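Local coordinates for protein glycine oxidase (Bacillus cereus ATCC 14579, PDB 7CYX) that probably oxidises glycine with molecular oxygen to glyoxylate, hydrogen peroxide and ammonium, using bound FAD, as a step toward thiamine diphosphate, at residues P316-H321 against Y328-H333; E185-T190 against E322-L327; G16-H21 against K160-S165; P227-V232 against N273-P278. All blocks are in the same frame, centred on the assembly; numbering follows the deposited sequence.

Interaction 1. Residues P316-H321 against Y328-H333; sequences PYMGEH and YACTGH
The imidazole of His-333 lies flat beneath Pro-316, whose CB stands almost exactly on the ring normal, 3.7 Å from the centroid, a CH-pi contact over one face. At the ring's edge and in its plane sits the sulfur of Cys-330, and Met-318 comes in obliquely, its SD 3.6 Å from His-333 NE2. That nitrogen has its polar partner outside the pair of strands, in Ser-344 OG of helix 341-352. With CG anti to the carbonyl carbon (chi1 -45°) and a bend at chi2, the Met-318 chain brings SD to 3.9 Å from Cys-330 SG. At the other end the phenol of Tyr-328 runs alongside Glu-320, both side chains pointing the same way, with the carboxylate turned 42° from the ring; the extended glutamate runs obliquely past CD2 and CE2. On the opposite face of the sheet Tyr-317 lies with Ala-329 and Thr-331, its ring stacked on Trp-223 and its OH bonded to Gly-224 O.

Four backbone bonds pair the strands: Tyr-317 with Thr-331 in both directions, Tyr-317 N to Thr-331 O 2.9 Å and the return from Thr-331 N to Tyr-317 O a longer 3.3 Å, and Gly-319 with Ala-329 likewise. Opposite Tyr-317 the second strand fits in an extra residue, Cys-330 and Thr-331 together making a classic beta bulge. Gly-332 follows with positive phi. The whole is an antiparallel beta hairpin on the edge of the six-stranded sheet of the FAD-binding Rossmann-type domain, with Thr-331 touching the cofactor.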
loop_
_atom_site.group_PDB
_atom_site.type_symbol
_atom_site.label_atom_id
_atom_site.label_comp_id
_atom_site.label_asym_id
_atom_site.label_seq_id
_atom_site.Cartn_x
_atom_site.Cartn_y
_atom_site.Cartn_z
ATOM N N PRO A 316 16.818 7.229 23.393
ATOM C CA PRO A 316 17.598 7.237 22.180
ATOM C C PRO A 316 18.702 8.297 22.206
ATOM O O PRO A 316 18.541 9.308 22.821
ATOM C CB PRO A 316 16.559 7.628 21.126
ATOM C CG PRO A 316 15.531 8.398 21.895
ATOM C CD PRO A 316 15.452 7.680 23.215
ATOM N N TYR A 317 19.805 7.997 21.538
ATOM C CA TYR A 317 20.901 8.973 21.419
ATOM C C TYR A 317 20.632 9.773 20.156
ATOM O O TYR A 317 20.592 9.196 19.095
ATOM C CB TYR A 317 22.241 8.265 21.294
ATOM C CG TYR A 317 22.457 7.130 22.253
ATOM C CD1 TYR A 317 22.080 5.854 21.916
ATOM C CD2 TYR A 317 23.058 7.328 23.480
ATOM C CE1 TYR A 317 22.289 4.801 22.776
ATOM C CE2 TYR A 317 23.266 6.284 24.359
ATOM C CZ TYR A 317 22.887 5.011 23.999
ATOM O OH TYR A 317 23.085 3.948 24.817
ATOM N N MET A 318 20.372 11.062 20.314
ATOM C CA MET A 318 20.097 11.975 19.182
ATOM C C MET A 318 21.010 13.186 19.345
ATOM O O MET A 318 20.687 14.052 20.150
ATOM C CB MET A 318 18.643 12.430 19.228
ATOM C CG MET A 318 17.684 11.310 19.487
ATOM S SD MET A 318 16.221 11.491 18.493
ATOM C CE MET A 318 15.112 12.199 19.700
ATOM N N GLY A 319 22.101 13.237 18.592
ATOM C CA GLY A 319 23.050 14.317 18.797
ATOM C C GLY A 319 24.349 14.205 18.026
ATOM O O GLY A 319 24.607 13.246 17.303
ATOM N N GLU A 320 25.153 15.265 18.192
ATOM C CA GLU A 320 26.456 15.471 17.577
ATOM C C GLU A 320 27.544 15.150 18.614
ATOM O O GLU A 320 27.390 15.462 19.794
ATOM C CB GLU A 320 26.538 16.916 17.084
ATOM C CG GLU A 320 27.871 17.300 16.472
ATOM C CD GLU A 320 27.859 18.556 15.610
ATOM O OE1 GLU A 320 26.841 19.304 15.628
ATOM O OE2 GLU A 320 28.859 18.761 14.887
ATOM N N HIS A 321 28.618 14.496 18.158
ATOM C CA HIS A 321 29.815 14.223 18.961
ATOM C C HIS A 321 30.484 15.561 19.282
ATOM O O HIS A 321 30.619 16.420 18.396
ATOM C CB HIS A 321 30.755 13.285 18.191
ATOM C CG HIS A 321 31.810 12.610 19.004
ATOM N ND1 HIS A 321 32.842 13.301 19.596
ATOM C CD2 HIS A 321 32.034 11.305 19.267
ATOM C CE1 HIS A 321 33.638 12.456 20.220
ATOM N NE2 HIS A 321 33.166 11.226 20.030
ATOM N N TYR A 328 27.294 12.142 14.005
ATOM C CA TYR A 328 26.004 12.250 14.618
ATOM C C TYR A 328 25.509 10.838 14.947
ATOM O O TYR A 328 25.987 9.867 14.367
ATOM C CB TYR A 328 25.021 13.002 13.702
ATOM C CG TYR A 328 25.422 14.409 13.333
ATOM C CD1 TYR A 328 26.275 14.629 12.272
ATOM C CD2 TYR A 328 24.958 15.516 14.031
ATOM C CE1 TYR A 328 26.693 15.900 11.922
ATOM C CE2 TYR A 328 25.351 16.802 13.686
ATOM C CZ TYR A 328 26.216 16.993 12.619
ATOM O OH TYR A 328 26.628 18.225 12.206
ATOM N N ALA A 329 24.491 10.774 15.817
ATOM C CA ALA A 329 23.860 9.542 16.280
ATOM C C ALA A 329 22.355 9.769 16.389
ATOM O O ALA A 329 21.938 10.858 16.777
ATOM C CB ALA A 329 24.425 9.140 17.627
ATOM N N CYS A 330 21.577 8.719 16.092
ATOM C CA CYS A 330 20.120 8.747 16.140
ATOM C C CYS A 330 19.589 7.302 16.144
ATOM O O CYS A 330 19.128 6.819 15.132
ATOM C CB CYS A 330 19.552 9.584 14.989
ATOM S SG CYS A 330 17.813 10.051 15.214
ATOM N N THR A 331 19.659 6.640 17.314
ATOM C CA THR A 331 19.186 5.257 17.528
ATOM C C THR A 331 18.938 5.012 19.011
ATOM O O THR A 331 19.466 5.711 19.839
ATOM C CB THR A 331 20.190 4.172 17.114
ATOM O OG1 THR A 331 21.481 4.760 17.260
ATOM C CG2 THR A 331 19.966 3.675 15.706
ATOM N N GLY A 332 18.149 3.972 19.290
ATOM C CA GLY A 332 17.807 3.550 20.625
ATOM C C GLY A 332 16.410 3.984 21.009
ATOM O O GLY A 332 16.185 4.295 22.166
ATOM N N HIS A 333 15.482 3.965 20.038
ATOM C CA HIS A 333 14.120 4.455 20.216
ATOM C C HIS A 333 13.220 3.364 20.799
ATOM O O HIS A 333 12.050 3.616 21.136
ATOM C CB HIS A 333 13.559 4.970 18.879
ATOM C CG HIS A 333 14.205 6.217 18.373
ATOM N ND1 HIS A 333 15.404 6.196 17.721
ATOM C CD2 HIS A 333 13.808 7.514 18.421
ATOM C CE1 HIS A 333 15.729 7.427 17.346
ATOM N NE2 HIS A 333 14.769 8.268 17.781
#

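Interaction 2. Residues E185-T190 against E322-L327; sequences ENNKVT and EEIKGL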
loop_
_atom_site.group_PDB
_atom_site.type_symbol
_atom_site.label_atom_id
_atom_site.label_comp_id
_atom_site.label_asym_id
_atom_site.label_seq_id
_atom_site.Cartn_x
_atom_site.Cartn_y
_atom_site.Cartn_z
ATOM N N GLU A 185 39.907 11.275 9.760
ATOM C CA GLU A 185 41.279 11.489 9.343
ATOM C C GLU A 185 41.933 12.462 10.330
ATOM O O GLU A 185 42.897 12.082 11.011
ATOM C CB GLU A 185 41.326 11.867 7.857
ATOM C CG GLU A 185 41.491 10.633 6.962
ATOM C CD GLU A 185 41.191 10.740 5.468
ATOM O OE1 GLU A 185 40.544 11.715 5.044
ATOM O OE2 GLU A 185 41.600 9.818 4.721
ATOM N N ASN A 186 41.383 13.673 10.468
ATOM C CA ASN A 186 42.041 14.684 11.305
ATOM C C ASN A 186 41.070 15.159 12.386
ATOM O O ASN A 186 40.830 16.353 12.523
ATOM C CB ASN A 186 42.572 15.842 10.449
ATOM C CG ASN A 186 43.448 16.807 11.220
ATOM O OD1 ASN A 186 43.821 16.537 12.360
ATOM N ND2 ASN A 186 43.775 17.937 10.610
ATOM N N ASN A 187 40.502 14.208 13.133
ATOM C CA ASN A 187 39.413 14.489 14.064
ATOM C C ASN A 187 38.204 15.039 13.286
ATOM O O ASN A 187 37.378 15.785 13.836
ATOM C CB ASN A 187 39.865 15.457 15.160
ATOM C CG ASN A 187 38.995 15.395 16.392
ATOM O OD1 ASN A 187 38.157 16.267 16.603
ATOM N ND2 ASN A 187 39.166 14.351 17.190
ATOM N N LYS A 188 38.096 14.614 12.029
ATOM C CA LYS A 188 36.946 14.987 11.174
ATOM C C LYS A 188 36.466 13.750 10.416
ATOM O O LYS A 188 37.287 12.893 10.094
ATOM C CB LYS A 188 37.328 16.091 10.192
ATOM C CG LYS A 188 37.150 17.501 10.725
ATOM C CD LYS A 188 36.879 18.529 9.650
ATOM C CE LYS A 188 35.622 19.334 9.909
ATOM N NZ LYS A 188 35.789 20.282 11.032
ATOM N N VAL A 189 35.164 13.673 10.171
ATOM C CA VAL A 189 34.573 12.552 9.395
ATOM C C VAL A 189 34.871 12.815 7.921
ATOM O O VAL A 189 34.438 13.833 7.434
ATOM C CB VAL A 189 33.057 12.491 9.638
ATOM C CG1 VAL A 189 32.334 11.798 8.500
ATOM C CG2 VAL A 189 32.723 11.857 10.973
ATOM N N THR A 190 35.579 11.918 7.243
ATOM C CA THR A 190 35.890 12.165 5.815
ATOM C C THR A 190 35.205 11.124 4.941
ATOM O O THR A 190 35.243 11.271 3.727
ATOM C CB THR A 190 37.387 12.089 5.541
ATOM O OG1 THR A 190 37.760 10.821 6.059
ATOM C CG2 THR A 190 38.157 13.190 6.227
ATOM N N GLU A 322 30.915 15.721 20.535
ATOM C CA GLU A 322 31.369 17.022 21.045
ATOM C C GLU A 322 32.725 17.406 20.424
ATOM O O GLU A 322 33.042 18.578 20.309
ATOM C CB GLU A 322 31.415 16.996 22.578
ATOM C CG GLU A 322 31.050 18.333 23.209
ATOM C CD GLU A 322 29.603 18.772 23.020
ATOM O OE1 GLU A 322 28.749 18.347 23.825
ATOM O OE2 GLU A 322 29.324 19.529 22.061
ATOM N N GLU A 323 33.517 16.412 20.014
ATOM C CA GLU A 323 34.885 16.630 19.552
ATOM C C GLU A 323 34.958 16.362 18.045
ATOM O O GLU A 323 35.270 17.268 17.284
ATOM C CB GLU A 323 35.841 15.751 20.362
ATOM C CG GLU A 323 37.318 16.067 20.174
ATOM C CD GLU A 323 38.259 15.194 20.997
ATOM O OE1 GLU A 323 39.480 15.478 21.002
ATOM O OE2 GLU A 323 37.768 14.223 21.630
ATOM N N ILE A 324 34.636 15.125 17.637
ATOM C CA ILE A 324 34.727 14.679 16.240
ATOM C C ILE A 324 33.606 15.351 15.446
ATOM O O ILE A 324 32.429 15.102 15.697
ATOM C CB ILE A 324 34.642 13.147 16.127
ATOM C CG1 ILE A 324 35.604 12.455 17.100
ATOM C CG2 ILE A 324 34.869 12.727 14.678
ATOM C CD1 ILE A 324 35.477 10.949 17.160
ATOM N N LYS A 325 33.991 16.214 14.501
ATOM C CA LYS A 325 33.035 17.077 13.826
ATOM C C LYS A 325 32.384 16.282 12.691
ATOM O O LYS A 325 33.063 15.564 11.948
ATOM C CB LYS A 325 33.704 18.359 13.319
ATOM C CG LYS A 325 32.770 19.341 12.618
ATOM C CD LYS A 325 31.688 19.940 13.512
ATOM C CE LYS A 325 30.615 20.678 12.737
ATOM N NZ LYS A 325 29.717 19.743 12.015
ATOM N N GLY A 326 31.057 16.399 12.618
ATOM C CA GLY A 326 30.248 15.779 11.587
ATOM C C GLY A 326 29.781 14.377 11.949
ATOM O O GLY A 326 29.201 13.697 11.095
ATOM N N LEU A 327 30.035 13.936 13.192
ATOM C CA LEU A 327 29.651 12.594 13.626
ATOM C C LEU A 327 28.393 12.715 14.500
ATOM O O LEU A 327 28.409 13.338 15.562
ATOM C CB LEU A 327 30.842 11.969 14.361
ATOM C CG LEU A 327 30.916 10.441 14.505
ATOM C CD1 LEU A 327 30.790 10.036 15.962
ATOM C CD2 LEU A 327 29.894 9.703 13.655
#
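With chi1 156°, Val-189 sets CG1 anti to its backbone N and brings CG2 beside that nitrogen, from where the methyl meets Leu-327 CB at 3.9 Å, the two side chains crossing at about a right angle. Lys-325 starts out with CG opposite its own N (chi1 -179°) and then bends at chi2; the chain of Lys-188, bent at chi3 and chi4, lies beside it and points the same way. The contact is made by Lys-188 NZ against the aliphatic part of its neighbour, 3.5 Å from Lys-325 CG, while Lys-188 NZ and Lys-325 NZ stay 6.2 Å apart. Lys-325 NZ turns instead to Glu-320 in a salt bridge.

The backbones are joined by a single bridge at Lys-188 and Lys-325. Both of its bonds are weak: Lys-325 N to Asn-187 O is 3.5 Å and Val-189 N to Lys-325 O is 3.3 Å, though each is fairly straight. Here the type II beta turn Ile-324 to Leu-327, in the loop of the hairpin formed by strands 317-318 and 327-331, meets the turn between strands 179-184 and 189-194 of the small antiparallel sheet. Gly-326 takes the positive-phi place in this turn. Beneath, Ile-182 and Val-204 both pack on Val-189 and Leu-327, while Asn-187 at the solvent side crosses over Glu-323.

Interaction 3. Residues G16-H21 against K160-S165; sequences GSSVAH and KAFAHS
Phe-162 leaves its helix with CB 3.4 Å from Ser-17 O and 3.7 Å from Ser-17 CB. CG then comes under Ser-18 CA, and from there the ring lies with one face against that residue: Ser-18 CA stands 3.5 Å above the plane, over its centre, in a CH-pi contact. On one flank CD1 presses on His-21 CB at 3.3 Å and CE1 passes near His-21 CD2; on the other CD2 and CE2 rest on Ser-18 CB, and the tip, CZ, comes 3.6 Å from Ser-18 OG. That hydroxyl bonds to Ser-341 O. The imidazole of His-21 meets the phenyl of Phe-162 obliquely.

In His-21, chi1 (164°) swings the ring toward helix 155-168, and chi2 (78°) turns ND1 to Ser-165 OG, which lies in the imidazole plane at 2.8 Å; either may be the donor. Lys-83 NZ also bonds that serine oxygen, so the buried pair has a charged third member. Ser-17 packs on Ala-163 CB, its OG bonded to Gly-13 O.

The axes of segments 16-21 and 160-165 come within 7.7 Å at 37°, a close approach that small Ser-17 and Ala-163 permit. Helix 14-25 is the one following the glycine-rich turn, consistent with the Rossmann-type GxGxxG motif that binds FAD, and helix 155-168 packs along its flank.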
loop_
_atom_site.group_PDB
_atom_site.type_symbol
_atom_site.label_atom_id
_atom_site.label_comp_id
_atom_site.label_asym_id
_atom_site.label_seq_id
_atom_site.Cartn_x
_atom_site.Cartn_y
_atom_site.Cartn_z
ATOM N N GLY A 16 16.594 6.320 9.969
ATOM C CA GLY A 16 17.574 6.778 8.998
ATOM C C GLY A 16 16.885 7.310 7.752
ATOM O O GLY A 16 17.297 8.320 7.189
ATOM N N SER A 17 15.818 6.624 7.325
ATOM C CA SER A 17 15.028 7.083 6.198
ATOM C C SER A 17 14.369 8.424 6.556
ATOM O O SER A 17 14.313 9.314 5.704
ATOM C CB SER A 17 14.033 6.052 5.751
ATOM O OG SER A 17 14.689 4.864 5.302
ATOM N N SER A 18 13.919 8.598 7.809
ATOM C CA SER A 18 13.299 9.879 8.197
ATOM C C SER A 18 14.340 10.991 8.085
ATOM O O SER A 18 14.091 12.020 7.501
ATOM C CB SER A 18 12.700 9.846 9.575
ATOM O OG SER A 18 12.271 11.137 9.996
ATOM N N VAL A 19 15.532 10.737 8.627
ATOM C CA VAL A 19 16.629 11.688 8.542
ATOM C C VAL A 19 16.911 11.986 7.057
ATOM O O VAL A 19 17.054 13.129 6.661
ATOM C CB VAL A 19 17.861 11.149 9.301
ATOM C CG1 VAL A 19 19.089 12.013 9.095
ATOM C CG2 VAL A 19 17.586 11.003 10.799
ATOM N N ALA A 20 16.981 10.941 6.225
ATOM C CA ALA A 20 17.240 11.103 4.805
ATOM C C ALA A 20 16.200 12.059 4.204
ATOM O O ALA A 20 16.547 12.956 3.496
ATOM C CB ALA A 20 17.231 9.760 4.118
ATOM N N HIS A 21 14.919 11.855 4.536
ATOM C CA HIS A 21 13.820 12.648 3.994
ATOM C C HIS A 21 14.026 14.141 4.265
ATOM O O HIS A 21 14.003 14.911 3.346
ATOM C CB HIS A 21 12.473 12.213 4.572
ATOM C CG HIS A 21 11.382 13.214 4.362
ATOM N ND1 HIS A 21 10.741 13.363 3.150
ATOM C CD2 HIS A 21 10.844 14.137 5.187
ATOM C CE1 HIS A 21 9.839 14.325 3.242
ATOM N NE2 HIS A 21 9.881 14.817 4.487
ATOM N N LYS A 160 9.328 3.155 3.804
ATOM C CA LYS A 160 9.551 3.178 2.391
ATOM C C LYS A 160 9.241 4.588 1.866
ATOM O O LYS A 160 9.997 5.103 1.064
ATOM C CB LYS A 160 8.745 2.065 1.720
ATOM C CG LYS A 160 9.293 0.659 1.945
ATOM C CD LYS A 160 8.351 -0.443 1.471
ATOM C CE LYS A 160 8.064 -1.523 2.495
ATOM N NZ LYS A 160 8.945 -2.705 2.329
ATOM N N ALA A 161 8.176 5.233 2.362
ATOM C CA ALA A 161 7.814 6.562 1.870
ATOM C C ALA A 161 8.975 7.556 2.073
ATOM O O ALA A 161 9.414 8.210 1.107
ATOM C CB ALA A 161 6.552 7.043 2.528
ATOM N N PHE A 162 9.463 7.661 3.317
ATOM C CA PHE A 162 10.594 8.508 3.659
ATOM C C PHE A 162 11.741 8.277 2.670
ATOM O O PHE A 162 12.298 9.234 2.132
ATOM C CB PHE A 162 11.113 8.217 5.070
ATOM C CG PHE A 162 10.429 8.945 6.195
ATOM C CD1 PHE A 162 10.219 10.311 6.146
ATOM C CD2 PHE A 162 10.034 8.269 7.336
ATOM C CE1 PHE A 162 9.609 10.985 7.196
ATOM C CE2 PHE A 162 9.421 8.939 8.385
ATOM C CZ PHE A 162 9.195 10.295 8.311
ATOM N N ALA A 163 12.089 7.008 2.435
ATOM C CA ALA A 163 13.309 6.666 1.676
ATOM C C ALA A 163 13.182 7.067 0.195
ATOM O O ALA A 163 14.101 7.642 -0.382
ATOM C CB ALA A 163 13.632 5.206 1.837
ATOM N N HIS A 164 12.037 6.801 -0.421
ATOM C CA HIS A 164 11.819 7.168 -1.842
ATOM C C HIS A 164 11.656 8.689 -2.010
ATOM O O HIS A 164 12.016 9.238 -3.063
ATOM C CB HIS A 164 10.580 6.473 -2.397
ATOM C CG HIS A 164 10.670 4.990 -2.452
ATOM N ND1 HIS A 164 11.645 4.339 -3.173
ATOM C CD2 HIS A 164 9.865 4.040 -1.927
ATOM C CE1 HIS A 164 11.459 3.041 -3.057
ATOM N NE2 HIS A 164 10.348 2.831 -2.320
ATOM N N SER A 165 11.060 9.344 -1.003
ATOM C CA SER A 165 10.991 10.793 -0.934
ATOM C C SER A 165 12.404 11.369 -1.039
ATOM O O SER A 165 12.655 12.272 -1.833
ATOM C CB SER A 165 10.320 11.240 0.341
ATOM O OG SER A 165 10.405 12.651 0.514
#

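Interaction 4. Residues P227-V232 against N273-P278; sequences PVKGEV and NKTVQP
Lys-229 NZ is gripped by two oxygens of the facing loop: the backbone O of Thr-275 at 2.7 Å and Gln-277 OE1 at 2.9 Å. The amide receives its bond in the carbonyl plane, on a lone pair, whereas the ammonium stands 25° out of the plane of the Thr-275 carbonyl. A fully extended chain, CG anti to the backbone N (chi1 154°) and straight from there on, carries the nitrogen to the loop; on the way its CD passes 3.1 Å from Asn-273 O. Gln-277 comes from the loop at about a right angle to the lysine, folded at chi2, which brings the amide to the lysine.

This is where strand 225-236 of the large eight-stranded sheet meets the loop between strand 260-269 and helix 278-291, and Gln-277 holds the N-cap position of that helix. Gln-277 N gives a fairly straight bond of 2.8 Å to Glu-231 OE2, which is met nearly along its C-O direction.

The glutamate bends at chi2 to bring OE2 there, also 3.3 Å from Val-276 CA, and its CG slides past the valine methyls, the two side chains running in opposite directions. OE1 is taken by Lys-268 in a salt bridge and by the hydroxyls of Thr-266 and Ser-280. With two lysines nearby and the helix start beside it, this buried carboxylate probably stays ionised. Next along the strand, Val-232 touches the FAD.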
loop_
_atom_site.group_PDB
_atom_site.type_symbol
_atom_site.label_atom_id
_atom_site.label_comp_id
_atom_site.label_asym_id
_atom_site.label_seq_id
_atom_site.Cartn_x
_atom_site.Cartn_y
_atom_site.Cartn_z
ATOM N N PRO A 227 19.117 -5.606 20.852
ATOM C CA PRO A 227 17.790 -6.040 20.403
ATOM C C PRO A 227 16.868 -6.643 21.470
ATOM O O PRO A 227 17.262 -7.547 22.204
ATOM C CB PRO A 227 18.106 -7.210 19.442
ATOM C CG PRO A 227 19.389 -7.793 20.014
ATOM C CD PRO A 227 20.171 -6.554 20.442
ATOM N N VAL A 228 15.611 -6.200 21.474
ATOM C CA VAL A 228 14.605 -6.844 22.271
ATOM C C VAL A 228 13.602 -7.474 21.308
ATOM O O VAL A 228 12.822 -6.787 20.672
ATOM C CB VAL A 228 13.989 -5.870 23.292
ATOM C CG1 VAL A 228 12.883 -6.525 24.095
ATOM C CG2 VAL A 228 15.066 -5.290 24.215
ATOM N N LYS A 229 13.718 -8.801 21.156
ATOM C CA LYS A 229 13.021 -9.523 20.125
ATOM C C LYS A 229 11.531 -9.457 20.457
ATOM O O LYS A 229 11.165 -9.523 21.599
ATOM C CB LYS A 229 13.550 -10.959 20.015
ATOM C CG LYS A 229 12.569 -11.978 19.449
ATOM C CD LYS A 229 13.165 -13.372 19.384
ATOM C CE LYS A 229 12.310 -14.359 18.612
ATOM N NZ LYS A 229 12.906 -15.718 18.577
ATOM N N GLY A 230 10.696 -9.277 19.434
ATOM C CA GLY A 230 9.236 -9.338 19.605
ATOM C C GLY A 230 8.607 -10.118 18.477
ATOM O O GLY A 230 8.967 -9.886 17.315
ATOM N N GLU A 231 7.719 -11.056 18.837
ATOM C CA GLU A 231 7.059 -11.941 17.913
ATOM C C GLU A 231 5.623 -11.467 17.773
ATOM O O GLU A 231 5.018 -11.113 18.780
ATOM C CB GLU A 231 7.046 -13.386 18.419
ATOM C CG GLU A 231 8.365 -14.107 18.263
ATOM C CD GLU A 231 8.672 -15.099 19.367
ATOM O OE1 GLU A 231 8.673 -14.672 20.544
ATOM O OE2 GLU A 231 8.892 -16.296 19.043
ATOM N N VAL A 232 5.121 -11.448 16.527
ATOM C CA VAL A 232 3.778 -11.016 16.255
ATOM C C VAL A 232 3.119 -11.925 15.209
ATOM O O VAL A 232 3.780 -12.596 14.420
ATOM C CB VAL A 232 3.699 -9.518 15.906
ATOM C CG1 VAL A 232 5.052 -8.831 15.925
ATOM C CG2 VAL A 232 2.956 -9.246 14.614
ATOM N N ASN A 273 17.835 -13.207 17.178
ATOM C CA ASN A 273 17.089 -14.320 16.593
ATOM C C ASN A 273 15.715 -13.893 16.039
ATOM O O ASN A 273 14.869 -13.418 16.788
ATOM C CB ASN A 273 16.870 -15.422 17.619
ATOM C CG ASN A 273 16.575 -16.727 16.934
ATOM O OD1 ASN A 273 17.489 -17.389 16.460
ATOM N ND2 ASN A 273 15.308 -17.055 16.809
ATOM N N LYS A 274 15.476 -14.129 14.739
ATOM C CA LYS A 274 14.238 -13.707 14.064
ATOM C C LYS A 274 13.266 -14.878 13.793
ATOM O O LYS A 274 12.314 -14.681 13.070
ATOM C CB LYS A 274 14.535 -13.047 12.718
ATOM C CG LYS A 274 15.608 -11.957 12.687
ATOM C CD LYS A 274 15.119 -10.511 12.619
ATOM C CE LYS A 274 14.104 -10.220 11.532
ATOM N NZ LYS A 274 14.707 -9.516 10.375
ATOM N N THR A 275 13.507 -16.087 14.329
ATOM C CA THR A 275 12.533 -17.204 14.302
ATOM C C THR A 275 11.411 -16.952 15.317
ATOM O O THR A 275 11.614 -16.261 16.282
ATOM C CB THR A 275 13.162 -18.563 14.672
ATOM O OG1 THR A 275 13.628 -18.558 16.035
ATOM C CG2 THR A 275 14.316 -18.969 13.774
ATOM N N VAL A 276 10.286 -17.647 15.152
ATOM C CA VAL A 276 9.136 -17.542 15.999
ATOM C C VAL A 276 8.917 -18.906 16.659
ATOM O O VAL A 276 8.741 -19.905 15.975
ATOM C CB VAL A 276 7.897 -17.111 15.181
ATOM C CG1 VAL A 276 6.625 -17.072 16.012
ATOM C CG2 VAL A 276 8.112 -15.778 14.470
ATOM N N GLN A 277 8.886 -18.921 17.991
ATOM C CA GLN A 277 8.669 -20.146 18.750
ATOM C C GLN A 277 7.178 -20.424 18.802
ATOM O O GLN A 277 6.379 -19.502 18.928
ATOM C CB GLN A 277 9.253 -20.042 20.158
ATOM C CG GLN A 277 10.746 -20.282 20.190
ATOM C CD GLN A 277 11.479 -19.370 19.246
ATOM O OE1 GLN A 277 11.662 -18.190 19.525
ATOM N NE2 GLN A 277 11.928 -19.923 18.129
ATOM N N PRO A 278 6.752 -21.692 18.638
ATOM C CA PRO A 278 5.350 -22.050 18.800
ATOM C C PRO A 278 4.662 -21.461 20.034
ATOM O O PRO A 278 3.561 -20.933 19.910
ATOM C CB PRO A 278 5.457 -23.580 18.881
ATOM C CG PRO A 278 6.521 -23.896 17.868
ATOM C CD PRO A 278 7.556 -22.825 18.145
#

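How the interactions relate
From the N terminus, interaction 3 closes first, bringing helix 14-25 against helix 155-168 across 138 intervening residues. Interaction 2 opens next, at 185-190, and does not close until 322-327; the whole of interaction 4, a shorter loop joining strand 225-236 of the large sheet to the segment before helix 278-291, is nested inside that span, the two centres about 37 Å apart. Interaction 1 crosses interaction 2, since 316-321 precedes 322-327 and 328-333 follows it. These two also touch: His-321 N and Leu-327 O form a probable hydrogen bond. Interactions 1 and 3 belong to the nucleotide-binding part with its Rossmann-type sheet, interaction 2 ties in the small three-stranded sheet, and interaction 4 belongs to the eight-stranded sheet.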